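Local coordinates for stage II sporulation protein Q (Bacillus subtilis, PDB 3TUF) that forms with SpoIIIAH an intercellular channel between mother cell and forespore and takes part in forespore engulfment during sporulation, at residues V53-Y58 with A70-N75. Numbering follows the deposited sequence.
Sequences VVKKFY and ALVTYN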
loop_
_atom_site.group_PDB
_atom_site.type_symbol
_atom_site.label_atom_id
_atom_site.label_comp_id
_atom_site.label_asym_id
_atom_site.label_seq_id
_atom_site.Cartn_x
_atom_site.Cartn_y
_atom_site.Cartn_z
ATOM N N VAL A 53 27.420 -6.021 -32.387
ATOM C CA VAL A 53 26.414 -5.792 -31.345
ATOM C C VAL A 53 25.948 -4.333 -31.428
ATOM O O VAL A 53 26.739 -3.439 -31.265
ATOM C CB VAL A 53 27.049 -6.031 -29.974
ATOM C CG1 VAL A 53 26.054 -5.707 -28.875
ATOM C CG2 VAL A 53 27.541 -7.487 -29.836
ATOM N N VAL A 54 24.678 -4.077 -31.718
ATOM C CA VAL A 54 24.185 -2.675 -31.693
ATOM C C VAL A 54 23.354 -2.324 -30.450
ATOM O O VAL A 54 22.939 -1.180 -30.264
ATOM C CB VAL A 54 23.367 -2.337 -32.918
ATOM C CG1 VAL A 54 24.322 -2.218 -34.112
ATOM C CG2 VAL A 54 22.160 -3.390 -33.095
ATOM N N LYS A 55 23.075 -3.329 -29.628
ATOM C CA LYS A 55 22.576 -3.085 -28.310
ATOM C C LYS A 55 22.933 -4.228 -27.375
ATOM O O LYS A 55 22.891 -5.434 -27.746
ATOM C CB LYS A 55 21.081 -2.827 -28.308
ATOM C CG LYS A 55 20.544 -2.403 -26.913
ATOM C CD LYS A 55 18.988 -2.645 -26.791
ATOM C CE LYS A 55 18.186 -1.761 -27.785
ATOM N NZ LYS A 55 18.787 -0.387 -27.834
ATOM N N LYS A 56 23.300 -3.798 -26.162
ATOM C CA LYS A 56 23.808 -4.655 -25.074
ATOM C C LYS A 56 22.713 -4.909 -24.036
ATOM O O LYS A 56 21.695 -4.182 -24.007
ATOM C CB LYS A 56 25.017 -3.983 -24.375
ATOM C CG LYS A 56 26.261 -3.889 -25.207
ATOM C CD LYS A 56 27.313 -3.032 -24.424
ATOM C CE LYS A 56 28.524 -2.722 -25.317
ATOM N NZ LYS A 56 29.506 -1.766 -24.695
ATOM N N PHE A 57 22.953 -5.939 -23.208
ATOM C CA PHE A 57 22.083 -6.351 -22.158
ATOM C C PHE A 57 22.220 -5.277 -21.045
ATOM O O PHE A 57 23.292 -4.867 -20.721
ATOM C CB PHE A 57 22.579 -7.718 -21.718
ATOM C CG PHE A 57 21.903 -8.241 -20.501
ATOM C CD1 PHE A 57 22.220 -7.747 -19.243
ATOM C CD2 PHE A 57 20.943 -9.235 -20.604
ATOM C CE1 PHE A 57 21.561 -8.256 -18.058
ATOM C CE2 PHE A 57 20.275 -9.750 -19.447
ATOM C CZ PHE A 57 20.569 -9.273 -18.185
ATOM N N TYR A 58 21.102 -4.839 -20.478
ATOM C CA TYR A 58 21.140 -3.794 -19.457
ATOM C C TYR A 58 21.885 -4.227 -18.190
ATOM O O TYR A 58 21.558 -5.253 -17.594
ATOM C CB TYR A 58 19.720 -3.345 -19.101
ATOM C CG TYR A 58 19.668 -2.090 -18.259
ATOM C CD1 TYR A 58 19.663 -2.160 -16.872
ATOM C CD2 TYR A 58 19.622 -0.834 -18.851
ATOM C CE1 TYR A 58 19.615 -1.016 -16.099
ATOM C CE2 TYR A 58 19.573 0.315 -18.086
ATOM C CZ TYR A 58 19.570 0.219 -16.710
ATOM O OH TYR A 58 19.522 1.360 -15.944
ATOM N N ALA A 70 21.297 0.876 -23.291
ATOM C CA ALA A 70 20.762 -0.526 -23.187
ATOM C C ALA A 70 19.239 -0.540 -22.930
ATOM O O ALA A 70 18.669 -1.492 -22.311
ATOM C CB ALA A 70 21.496 -1.375 -22.105
ATOM N N LEU A 71 18.574 0.523 -23.387
ATOM C CA LEU A 71 17.133 0.601 -23.223
ATOM C C LEU A 71 16.414 0.220 -24.501
ATOM O O LEU A 71 16.835 0.618 -25.612
ATOM C CB LEU A 71 16.683 1.992 -22.779
ATOM C CG LEU A 71 16.939 2.399 -21.323
ATOM C CD1 LEU A 71 16.386 3.804 -21.122
ATOM C CD2 LEU A 71 16.367 1.436 -20.229
ATOM N N VAL A 72 15.347 -0.549 -24.334
ATOM C CA VAL A 72 14.413 -0.788 -25.424
ATOM C C VAL A 72 13.344 0.313 -25.448
ATOM O O VAL A 72 12.617 0.444 -24.491
ATOM C CB VAL A 72 13.734 -2.131 -25.251
ATOM C CG1 VAL A 72 12.517 -2.202 -26.148
ATOM C CG2 VAL A 72 14.748 -3.236 -25.544
ATOM N N THR A 73 13.270 1.061 -26.531
ATOM C CA THR A 73 12.277 2.091 -26.689
ATOM C C THR A 73 11.168 1.710 -27.645
ATOM O O THR A 73 11.392 1.438 -28.805
ATOM C CB THR A 73 12.869 3.347 -27.242
ATOM O OG1 THR A 73 14.074 3.639 -26.559
ATOM C CG2 THR A 73 11.931 4.472 -27.060
ATOM N N TYR A 74 9.957 1.734 -27.133
ATOM C CA TYR A 74 8.780 1.492 -27.910
ATOM C C TYR A 74 8.048 2.738 -28.357
ATOM O O TYR A 74 8.194 3.150 -29.488
ATOM C CB TYR A 74 7.819 0.630 -27.123
ATOM C CG TYR A 74 6.784 -0.082 -27.953
ATOM C CD1 TYR A 74 6.762 0.031 -29.329
ATOM C CD2 TYR A 74 5.812 -0.854 -27.352
ATOM C CE1 TYR A 74 5.801 -0.617 -30.084
ATOM C CE2 TYR A 74 4.857 -1.498 -28.092
ATOM C CZ TYR A 74 4.854 -1.378 -29.454
ATOM O OH TYR A 74 3.883 -2.020 -30.167
ATOM N N ASN A 75 7.269 3.368 -27.502
ATOM C CA ASN A 75 6.585 4.564 -27.960
ATOM C C ASN A 75 6.975 5.615 -26.949
ATOM O O ASN A 75 7.940 6.330 -27.147
ATOM C CB ASN A 75 5.080 4.500 -28.152
ATOM C CG ASN A 75 4.678 3.481 -29.181
ATOM O OD1 ASN A 75 4.545 3.787 -30.355
ATOM N ND2 ASN A 75 4.494 2.255 -28.746
#
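Tyr-58 and Ala-70 bring the two backbones closest, their CA atoms 5.0 Å apart, and no backbone hydrogen bond joins 53-58 to 70-75; side chains meet backbone and one another. Ala-70 fits its methyl into the bend after strand 51-55, where CB lies 3.4 Å from Lys-56 O and 3.6 Å from Tyr-58 CA. A chi1 of -169°, which places CG beside the carbonyl carbon, sends the Tyr-58 ring along the start of 70-75. Tyr-58 CD2 on one ring edge packs against Ala-70 CB at 3.8 Å, with Ala-70 O near the ring plane at that same edge. Further out, Tyr-58 CE2 meets Leu-71 CD2 at 4.0 Å, the two side chains running side by side in the same direction.

Lys-55 reaches across on the other flank. Its chain passes Ala-70 and then bends at chi3 and chi4, which lets Lys-55 NZ donate a hydrogen bond to Leu-71 O (3.1 Å). The ammonium sits above the carbonyl plane, 42° out of it, and also forms a salt bridge with Asp-160, giving this buried charge two partners. A methionine in place of Lys-55 would probably leave Leu-71 O without this donor and the Asp-160 carboxylate without its cationic mate.

Tyr-58 and Leu-71 also pack on Thr-173 and Ile-176 of the SpoIIIAH chain, respectively, so this side of the contact borders the partner protein. Val-54 and Lys-55 form a classic beta bulge opposite Asp-85, and the contact joins this edge of the large antiparallel sheet of an M23-peptidase-like domain to the hairpin 71-73/77-80 that follows helix 64-69.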